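Local coordinates for Lic11098 (Leptospira interrogans serogroup Icterohaemorrhagiae serovar copenhageni, PDB 4U08), which is of unknown function but is a leucine-rich repeat protein, probably a virulence factor, that may bind partner molecules, at residues A[25-29]-A[30-34]; A[102-105]-A[106-110]; A[129-132]-A[133-136]; A[375-379]-A[380-384]. All blocks are in the same frame, centred on the assembly; numbering follows the deposited sequence.

Contact 1 (A[25-29]-A[30-34]); sequences LNLSG and SKLTT
Ser30 and Leu27 are joined by one hydrogen bond across a tight turn. The hydroxyl OG of Ser30 donates to Leu27 O at 2.7 Å. The donor lies 28° out of the plane of the carbonyl group. With chi1 at 70°, OG sits between the backbone N and the carbonyl carbon of its own residue, which swings it back over the turn. Gly29 makes the corner, with both backbone angles positive.

Leu27 O has a second partner, the side-chain amide ND2 of Asn53. Asn53 OD1 in turn accepts from the backbone N of Ser30 and of Leu32. One asparagine of the following coil thus holds both limbs of the turn.

The apolar part is small. Methyl CD1 of Leu27 lies 4.2 Å from CD2 of Leu32, and the two side chains pass at a slant. The CB of Leu32 points toward segment 25-29. Leu27 also packs on Leu50, the next layer of the stack.

Strand 24-26, the turn after it, whose backbone is held by an asparagine of the next coil, and the buried Leu27 are characteristic of a leucine-rich repeat solenoid.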
loop_
_atom_site.group_PDB
_atom_site.type_symbol
_atom_site.label_atom_id
_atom_site.label_comp_id
_atom_site.label_asym_id
_atom_site.label_seq_id
_atom_site.Cartn_x
_atom_site.Cartn_y
_atom_site.Cartn_z
ATOM N N LEU A 25 7.516 -24.999 -20.331
ATOM C CA LEU A 25 8.161 -26.029 -19.526
ATOM C C LEU A 25 7.941 -25.690 -18.060
ATOM O O LEU A 25 8.456 -24.681 -17.561
ATOM C CB LEU A 25 9.658 -26.207 -19.863
ATOM C CG LEU A 25 10.402 -27.316 -19.097
ATOM C CD1 LEU A 25 9.901 -28.709 -19.496
ATOM C CD2 LEU A 25 11.891 -27.216 -19.309
ATOM N N ASN A 26 7.140 -26.518 -17.392
ATOM C CA ASN A 26 6.788 -26.343 -15.993
ATOM C C ASN A 26 7.516 -27.358 -15.125
ATOM O O ASN A 26 7.106 -28.514 -15.052
ATOM C CB ASN A 26 5.252 -26.424 -15.795
ATOM C CG ASN A 26 4.750 -26.007 -14.421
ATOM O OD1 ASN A 26 3.546 -25.903 -14.187
ATOM N ND2 ASN A 26 5.637 -25.777 -13.470
ATOM N N LEU A 27 8.565 -26.906 -14.427
ATOM C CA LEU A 27 9.339 -27.773 -13.538
ATOM C C LEU A 27 9.205 -27.366 -12.073
ATOM O O LEU A 27 10.023 -27.798 -11.255
ATOM C CB LEU A 27 10.830 -27.819 -13.956
ATOM C CG LEU A 27 11.173 -28.237 -15.394
ATOM C CD1 LEU A 27 12.665 -28.116 -15.650
ATOM C CD2 LEU A 27 10.715 -29.657 -15.700
ATOM N N SER A 28 8.172 -26.551 -11.730
ATOM C CA SER A 28 7.970 -26.088 -10.351
ATOM C C SER A 28 7.767 -27.239 -9.372
ATOM O O SER A 28 7.193 -28.263 -9.747
ATOM C CB SER A 28 6.783 -25.129 -10.219
ATOM O OG SER A 28 6.418 -24.350 -11.339
ATOM N N GLY A 29 8.222 -27.037 -8.129
ATOM C CA GLY A 29 8.097 -27.984 -7.023
ATOM C C GLY A 29 8.511 -29.406 -7.345
ATOM O O GLY A 29 7.804 -30.347 -6.976
ATOM N N SER A 30 9.640 -29.568 -8.065
ATOM C CA SER A 30 10.156 -30.877 -8.469
ATOM C C SER A 30 11.517 -31.200 -7.819
ATOM O O SER A 30 12.225 -32.091 -8.297
ATOM C CB SER A 30 10.217 -30.984 -9.995
ATOM O OG SER A 30 11.220 -30.148 -10.547
ATOM N N LYS A 31 11.872 -30.483 -6.721
ATOM C CA LYS A 31 13.140 -30.627 -5.985
ATOM C C LYS A 31 14.371 -30.578 -6.934
ATOM O O LYS A 31 15.346 -31.317 -6.753
ATOM C CB LYS A 31 13.130 -31.878 -5.074
ATOM C CG LYS A 31 12.134 -31.790 -3.919
ATOM C CD LYS A 31 12.158 -33.026 -3.014
ATOM C CE LYS A 31 11.174 -34.099 -3.431
ATOM N NZ LYS A 31 11.224 -35.275 -2.524
ATOM N N LEU A 32 14.295 -29.710 -7.961
ATOM C CA LEU A 32 15.343 -29.530 -8.959
ATOM C C LEU A 32 16.531 -28.810 -8.311
ATOM O O LEU A 32 16.382 -27.698 -7.792
ATOM C CB LEU A 32 14.792 -28.758 -10.175
ATOM C CG LEU A 32 15.653 -28.720 -11.433
ATOM C CD1 LEU A 32 15.610 -30.039 -12.165
ATOM C CD2 LEU A 32 15.196 -27.617 -12.365
ATOM N N THR A 33 17.695 -29.487 -8.290
ATOM C CA THR A 33 18.934 -28.979 -7.687
ATOM C C THR A 33 19.843 -28.303 -8.715
ATOM O O THR A 33 20.648 -27.443 -8.354
ATOM C CB THR A 33 19.658 -30.081 -6.890
ATOM O OG1 THR A 33 19.798 -31.242 -7.711
ATOM C CG2 THR A 33 18.937 -30.442 -5.598
ATOM N N THR A 34 19.687 -28.666 -9.991
ATOM C CA THR A 34 20.483 -28.120 -11.079
ATOM C C THR A 34 19.670 -28.121 -12.356
ATOM O O THR A 34 18.888 -29.044 -12.583
ATOM C CB THR A 34 21.853 -28.857 -11.202
ATOM O OG1 THR A 34 22.584 -28.330 -12.312
ATOM C CG2 THR A 34 21.717 -30.388 -11.339
#

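Contact 2 (A[102-105]-A[106-110])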
loop_
_atom_site.group_PDB
_atom_site.type_symbol
_atom_site.label_atom_id
_atom_site.label_comp_id
_atom_site.label_asym_id
_atom_site.label_seq_id
_atom_site.Cartn_x
_atom_site.Cartn_y
_atom_site.Cartn_z
ATOM N N THR A 102 22.857 -11.340 -3.996
ATOM C CA THR A 102 23.576 -10.243 -3.343
ATOM C C THR A 102 23.949 -9.186 -4.376
ATOM O O THR A 102 24.352 -8.088 -4.004
ATOM C CB THR A 102 24.823 -10.756 -2.598
ATOM O OG1 THR A 102 25.598 -11.558 -3.484
ATOM C CG2 THR A 102 24.476 -11.529 -1.347
ATOM N N ALA A 103 23.822 -9.523 -5.661
ATOM C CA ALA A 103 24.112 -8.639 -6.789
ATOM C C ALA A 103 23.329 -9.070 -8.008
ATOM O O ALA A 103 22.902 -10.223 -8.106
ATOM C CB ALA A 103 25.605 -8.647 -7.105
ATOM N N ILE A 104 23.140 -8.125 -8.930
ATOM C CA ILE A 104 22.468 -8.259 -10.212
ATOM C C ILE A 104 23.503 -7.837 -11.268
ATOM O O ILE A 104 24.036 -6.730 -11.164
ATOM C CB ILE A 104 21.190 -7.357 -10.232
ATOM C CG1 ILE A 104 20.101 -7.872 -9.252
ATOM C CG2 ILE A 104 20.632 -7.165 -11.641
ATOM C CD1 ILE A 104 19.838 -9.393 -9.253
ATOM N N PRO A 105 23.808 -8.695 -12.273
ATOM C CA PRO A 105 24.820 -8.317 -13.285
ATOM C C PRO A 105 24.444 -7.076 -14.058
ATOM O O PRO A 105 23.252 -6.833 -14.270
ATOM C CB PRO A 105 24.868 -9.533 -14.226
ATOM C CG PRO A 105 24.265 -10.646 -13.475
ATOM C CD PRO A 105 23.267 -10.045 -12.534
ATOM N N LYS A 106 25.454 -6.302 -14.507
ATOM C CA LYS A 106 25.237 -5.086 -15.304
ATOM C C LYS A 106 24.479 -5.394 -16.608
ATOM O O LYS A 106 23.765 -4.524 -17.108
ATOM C CB LYS A 106 26.565 -4.341 -15.594
ATOM C CG LYS A 106 27.609 -5.176 -16.330
ATOM C CD LYS A 106 28.733 -4.317 -16.885
ATOM C CE LYS A 106 29.619 -5.104 -17.816
ATOM N NZ LYS A 106 30.497 -4.203 -18.592
ATOM N N GLU A 107 24.605 -6.650 -17.119
ATOM C CA GLU A 107 23.968 -7.152 -18.351
ATOM C C GLU A 107 22.435 -7.172 -18.264
ATOM O O GLU A 107 21.773 -7.396 -19.277
ATOM C CB GLU A 107 24.510 -8.532 -18.747
ATOM C CG GLU A 107 25.958 -8.515 -19.223
ATOM C CD GLU A 107 27.043 -8.432 -18.161
ATOM O OE1 GLU A 107 26.742 -8.641 -16.962
ATOM O OE2 GLU A 107 28.205 -8.153 -18.535
ATOM N N ILE A 108 21.873 -6.888 -17.074
ATOM C CA ILE A 108 20.426 -6.773 -16.870
ATOM C C ILE A 108 19.905 -5.619 -17.717
ATOM O O ILE A 108 18.794 -5.714 -18.224
ATOM C CB ILE A 108 20.054 -6.643 -15.361
ATOM C CG1 ILE A 108 18.609 -7.134 -15.079
ATOM C CG2 ILE A 108 20.310 -5.223 -14.798
ATOM C CD1 ILE A 108 18.507 -8.625 -14.787
ATOM N N GLY A 109 20.739 -4.581 -17.914
ATOM C CA GLY A 109 20.435 -3.406 -18.717
ATOM C C GLY A 109 20.197 -3.724 -20.180
ATOM O O GLY A 109 19.621 -2.909 -20.898
ATOM N N GLN A 110 20.632 -4.926 -20.629
ATOM C CA GLN A 110 20.447 -5.396 -22.005
ATOM C C GLN A 110 19.021 -5.906 -22.246
ATOM O O GLN A 110 18.597 -5.961 -23.405
ATOM C CB GLN A 110 21.455 -6.498 -22.335
ATOM C CG GLN A 110 22.846 -5.958 -22.658
ATOM C CD GLN A 110 23.945 -6.985 -22.482
ATOM O OE1 GLN A 110 25.085 -6.638 -22.155
ATOM N NE2 GLN A 110 23.646 -8.270 -22.695
#
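Pro105 O accepts the backbone N-H of Ile108. The distance from Ile108 N to Pro105 O is 3.1 Å, and the N-H...O angle is 161°. This is the i to i+3 bond of a tight 3-10 turn, and it starts the helical segment. Two like bonds carry the turn on, from Gly109 N to Lys106 O at 3.1 Å and from Gln110 N to Glu107 O at 3.0 Å.

The side chain of Ile108 covers the same carbonyl. Its CB and its CG2 are each 3.4 Å from Pro105 O.

Segment 106-110 is the short 3-10 turn on the convex side of this leucine-rich repeat coil. It stands between strand 93-95 and strand 116-118. The isoleucine before the proline and the one inside the turn both face the hydrophobic interior of the solenoid.

These two residues meet through their branch methyls. CG2 of Ile104 lies 3.7 Å from CG2 of Ile108, and the side chains run at a slant to each other. The CG2 of Ile104 stands anti to the backbone N, because chi1 of -68° puts CG1 beside that N instead. Ile104 also touches Leu119 and Leu124 of the following coil.

On the outer side, Glu107 folds back over the proline. Its chain bends at chi2 (78°), bringing OE1 to 3.4 Å from Pro105 CB. The ring of Pro105 also rests on Leu81 of the preceding coil.

Contact 3 (A[129-132]-A[133-136])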
loop_
_atom_site.group_PDB
_atom_site.type_symbol
_atom_site.label_atom_id
_atom_site.label_comp_id
_atom_site.label_asym_id
_atom_site.label_seq_id
_atom_site.Cartn_x
_atom_site.Cartn_y
_atom_site.Cartn_z
ATOM N N GLU A 129 24.084 0.653 -12.228
ATOM C CA GLU A 129 23.552 1.888 -12.801
ATOM C C GLU A 129 22.847 1.592 -14.133
ATOM O O GLU A 129 21.948 2.335 -14.502
ATOM C CB GLU A 129 24.670 2.923 -12.990
ATOM C CG GLU A 129 25.150 3.554 -11.690
ATOM C CD GLU A 129 26.357 4.471 -11.814
ATOM O OE1 GLU A 129 27.215 4.446 -10.905
ATOM O OE2 GLU A 129 26.449 5.222 -12.810
ATOM N N ASP A 130 23.237 0.486 -14.812
ATOM C CA ASP A 130 22.700 -0.032 -16.095
ATOM C C ASP A 130 21.179 -0.300 -16.056
ATOM O O ASP A 130 20.551 -0.477 -17.094
ATOM C CB ASP A 130 23.426 -1.324 -16.467
ATOM C CG ASP A 130 24.929 -1.123 -16.517
ATOM O OD1 ASP A 130 25.562 -1.044 -15.418
ATOM O OD2 ASP A 130 25.462 -0.941 -17.635
ATOM N N ILE A 131 20.595 -0.271 -14.851
ATOM C CA ILE A 131 19.161 -0.425 -14.617
ATOM C C ILE A 131 18.395 0.705 -15.311
ATOM O O ILE A 131 17.279 0.478 -15.755
ATOM C CB ILE A 131 18.891 -0.559 -13.091
ATOM C CG1 ILE A 131 17.705 -1.479 -12.817
ATOM C CG2 ILE A 131 18.769 0.780 -12.350
ATOM C CD1 ILE A 131 18.146 -2.908 -12.592
ATOM N N GLU A 132 19.047 1.876 -15.503
ATOM C CA GLU A 132 18.486 3.050 -16.172
ATOM C C GLU A 132 18.145 2.800 -17.644
ATOM O O GLU A 132 17.396 3.575 -18.210
ATOM C CB GLU A 132 19.406 4.285 -16.016
ATOM C CG GLU A 132 20.679 4.260 -16.863
ATOM C CD GLU A 132 21.648 5.415 -16.672
ATOM O OE1 GLU A 132 21.208 6.518 -16.271
ATOM O OE2 GLU A 132 22.854 5.217 -16.946
ATOM N N GLN A 133 18.688 1.746 -18.248
ATOM C CA GLN A 133 18.416 1.399 -19.645
ATOM C C GLN A 133 17.094 0.639 -19.817
ATOM O O GLN A 133 16.664 0.443 -20.950
ATOM C CB GLN A 133 19.581 0.591 -20.245
ATOM C CG GLN A 133 20.883 1.400 -20.461
ATOM C CD GLN A 133 20.778 2.558 -21.426
ATOM O OE1 GLN A 133 20.133 3.579 -21.150
ATOM N NE2 GLN A 133 21.498 2.464 -22.536
ATOM N N LEU A 134 16.462 0.188 -18.708
ATOM C CA LEU A 134 15.202 -0.582 -18.747
ATOM C C LEU A 134 14.021 0.375 -18.977
ATOM O O LEU A 134 13.205 0.622 -18.084
ATOM C CB LEU A 134 15.041 -1.412 -17.469
ATOM C CG LEU A 134 16.145 -2.432 -17.174
ATOM C CD1 LEU A 134 15.944 -3.073 -15.821
ATOM C CD2 LEU A 134 16.232 -3.508 -18.267
ATOM N N GLN A 135 13.950 0.929 -20.194
ATOM C CA GLN A 135 12.958 1.946 -20.524
ATOM C C GLN A 135 11.570 1.392 -20.839
ATOM O O GLN A 135 10.637 2.173 -20.986
ATOM C CB GLN A 135 13.465 2.875 -21.618
ATOM C CG GLN A 135 14.625 3.769 -21.126
ATOM C CD GLN A 135 14.216 4.684 -20.008
ATOM O OE1 GLN A 135 13.163 5.331 -20.051
ATOM N NE2 GLN A 135 14.999 4.692 -18.937
ATOM N N ARG A 136 11.424 0.076 -20.866
ATOM C CA ARG A 136 10.119 -0.583 -21.026
ATOM C C ARG A 136 9.608 -1.102 -19.670
ATOM O O ARG A 136 8.459 -1.531 -19.574
ATOM C CB ARG A 136 10.172 -1.704 -22.087
ATOM C CG ARG A 136 10.129 -1.142 -23.511
ATOM C CD ARG A 136 9.948 -2.224 -24.554
ATOM N NE ARG A 136 9.408 -1.685 -25.804
ATOM C CZ ARG A 136 8.974 -2.430 -26.816
ATOM N NH1 ARG A 136 9.016 -3.757 -26.738
ATOM N NH2 ARG A 136 8.493 -1.857 -27.912
#
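The convex-side 3-10 segment starting at Glu129 ends here, where Gln133, Leu134 and Gln135 fold back on its last carbonyls. Gln135 NE2 donates to Glu132 O at 2.7 Å. The carbonyl oxygen lies almost in the amide plane of Gln135, 2° out of it. The glutamine chain bends at chi2 (-62°), which curls the amide back over the turn. NE2 also donates to Gln156 O of the next coil, so two carbonyls fix the orientation of the amide.

Two backbone bonds close the helical turns. Gln133 N reaches Asp130 O, and Leu134 N reaches Ile131 O at 3.1 Å. The chain then turns at Leu134, the centre of an inverse gamma turn, and leads on to strand 139-141 of the leucine-rich repeat.

Beneath the turn, Ile131 and Leu134 point into the solenoid. CD1 of Leu134 lies 3.8 Å from CG1 of Ile131 and 3.9 Å from its CD1, and the chains are set obliquely. The CB and CG of Leu134 also cover Ile131 O, each at 3.4 Å. Gln133 O accepts from Gln112 NE2 of the previous coil.

Contact 4 (A[375-379]-A[380-384]); sequences NPLPS and EKIAR
Leu377 touches Ile382 through its side chain, at the approach to helix 379-388. Methyl CD1 of Leu377 lies 3.8 Å from CD1 of Ile382, and CB of Leu377 is 4.0 Å from CD1 of Ile382. The two side chains cross at about a right angle. The CG1 of Ile382 is anti to the carbonyl carbon (chi1 -60°), which carries its terminal methyl back toward the residues before the helix. Both residues also pack on Phe396, near the C-terminal end of the chain.

Pro378 comes next, at the N-cap position. Its carbonyl oxygen takes two weak bonds. Ile382 N stands 3.4 Å from Pro378 O, and Lys381 N 3.2 Å from it with a bent N-H...O angle of 127°. The CG1 of Ile382 and the CB of Lys381 also border this oxygen. The ring CB of Pro378 is 3.8 Å from Glu380 OE1, whose chain bends back at chi2.

Ser379 begins the helix. Its carbonyl oxygen accepts from Ala383 N at 3.0 Å, nearly straight at 164°. The methyl of Ala383 lies beside it, 3.6 Å from Ser379 O.

The bonding implies a gradual start: weak, shared bonds at the proline give way to a regular alpha-helical bond one residue later. The carboxylate of Glu380, close to the helix N-terminus, would probably be stabilised in its charged form by the helix dipole.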
loop_
_atom_site.group_PDB
_atom_site.type_symbol
_atom_site.label_atom_id
_atom_site.label_comp_id
_atom_site.label_asym_id
_atom_site.label_seq_id
_atom_site.Cartn_x
_atom_site.Cartn_y
_atom_site.Cartn_z
ATOM N N ASN A 375 -19.999 3.910 29.933
ATOM C CA ASN A 375 -20.526 5.276 29.911
ATOM C C ASN A 375 -21.451 5.369 31.125
ATOM O O ASN A 375 -22.223 4.443 31.334
ATOM C CB ASN A 375 -21.326 5.563 28.675
ATOM C CG ASN A 375 -20.483 5.962 27.522
ATOM O OD1 ASN A 375 -20.081 7.110 27.400
ATOM N ND2 ASN A 375 -20.225 5.023 26.643
ATOM N N PRO A 376 -21.450 6.487 31.868
ATOM C CA PRO A 376 -22.356 6.608 33.036
ATOM C C PRO A 376 -23.813 6.944 32.657
ATOM O O PRO A 376 -24.350 7.987 33.041
ATOM C CB PRO A 376 -21.701 7.735 33.849
ATOM C CG PRO A 376 -21.056 8.634 32.795
ATOM C CD PRO A 376 -20.595 7.690 31.705
ATOM N N LEU A 377 -24.406 6.112 31.806
ATOM C CA LEU A 377 -25.755 6.283 31.296
ATOM C C LEU A 377 -26.754 5.588 32.200
ATOM O O LEU A 377 -26.539 4.417 32.531
ATOM C CB LEU A 377 -25.858 5.746 29.856
ATOM C CG LEU A 377 -25.147 6.590 28.773
ATOM C CD1 LEU A 377 -24.963 5.792 27.487
ATOM C CD2 LEU A 377 -25.909 7.883 28.485
ATOM N N PRO A 378 -27.850 6.284 32.606
ATOM C CA PRO A 378 -28.868 5.628 33.455
ATOM C C PRO A 378 -29.577 4.519 32.676
ATOM O O PRO A 378 -29.835 4.689 31.477
ATOM C CB PRO A 378 -29.829 6.779 33.827
ATOM C CG PRO A 378 -29.156 8.034 33.401
ATOM C CD PRO A 378 -28.243 7.670 32.279
ATOM N N SER A 379 -29.806 3.361 33.321
ATOM C CA SER A 379 -30.469 2.204 32.687
ATOM C C SER A 379 -31.850 2.512 32.123
ATOM O O SER A 379 -32.174 1.989 31.068
ATOM C CB SER A 379 -30.523 1.008 33.633
ATOM O OG SER A 379 -29.213 0.642 34.040
ATOM N N GLU A 380 -32.663 3.371 32.789
ATOM C CA GLU A 380 -34.019 3.747 32.305
ATOM C C GLU A 380 -33.945 4.458 30.964
ATOM O O GLU A 380 -34.853 4.338 30.151
ATOM C CB GLU A 380 -34.722 4.745 33.262
ATOM C CG GLU A 380 -34.923 4.261 34.675
ATOM C CD GLU A 380 -33.801 4.543 35.652
ATOM O OE1 GLU A 380 -32.635 4.666 35.213
ATOM O OE2 GLU A 380 -34.074 4.509 36.874
ATOM N N LYS A 381 -32.930 5.284 30.778
ATOM C CA LYS A 381 -32.761 6.049 29.533
ATOM C C LYS A 381 -32.470 5.119 28.373
ATOM O O LYS A 381 -33.082 5.252 27.322
ATOM C CB LYS A 381 -31.644 7.096 29.687
ATOM C CG LYS A 381 -32.121 8.377 30.347
ATOM C CD LYS A 381 -32.802 9.307 29.343
ATOM C CE LYS A 381 -33.899 10.133 29.960
ATOM N NZ LYS A 381 -35.045 10.307 29.023
ATOM N N ILE A 382 -31.591 4.144 28.588
ATOM C CA ILE A 382 -31.228 3.146 27.584
ATOM C C ILE A 382 -32.430 2.240 27.256
ATOM O O ILE A 382 -32.706 1.996 26.074
ATOM C CB ILE A 382 -29.957 2.377 28.035
ATOM C CG1 ILE A 382 -28.723 3.328 28.223
ATOM C CG2 ILE A 382 -29.629 1.185 27.109
ATOM C CD1 ILE A 382 -28.628 4.696 27.231
ATOM N N ALA A 383 -33.189 1.795 28.288
ATOM C CA ALA A 383 -34.395 0.979 28.049
ATOM C C ALA A 383 -35.360 1.704 27.091
ATOM O O ALA A 383 -35.887 1.096 26.167
ATOM C CB ALA A 383 -35.094 0.657 29.375
ATOM N N ARG A 384 -35.556 3.015 27.296
ATOM C CA ARG A 384 -36.396 3.867 26.476
ATOM C C ARG A 384 -35.789 3.987 25.058
ATOM O O ARG A 384 -36.532 3.903 24.072
ATOM C CB ARG A 384 -36.581 5.256 27.137
ATOM C CG ARG A 384 -37.744 6.003 26.563
ATOM C CD ARG A 384 -37.958 7.379 27.174
ATOM N NE ARG A 384 -38.646 8.198 26.182
ATOM C CZ ARG A 384 -38.028 8.973 25.302
ATOM N NH1 ARG A 384 -36.714 9.147 25.370
ATOM N NH2 ARG A 384 -38.719 9.595 24.360
#

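How the contacts relate
The four contacts come in series along one curved leucine-rich repeat solenoid. Contact 1 lies near the N-terminal end, at the turn after strand 24-26. Contacts 2 and 3 are convex-side turns of successive coils, with centres 10 Å apart. They touch: Ile108 CG2 packs 3.9 Å from Ile131 CD1, and Lys106 O lies 3.3 Å from Asp130 CB. Contact 1 is about 24 Å from contact 2, centre to centre, with no touch. Contact 4, at helix 379-388, is about 67 Å from contact 1 between centres, on the opposite side of the chain's centre. Coil stacking in the N-terminal half, as between contacts 2 and 3, builds the solenoid, and contact 4 lies at its C-terminal end.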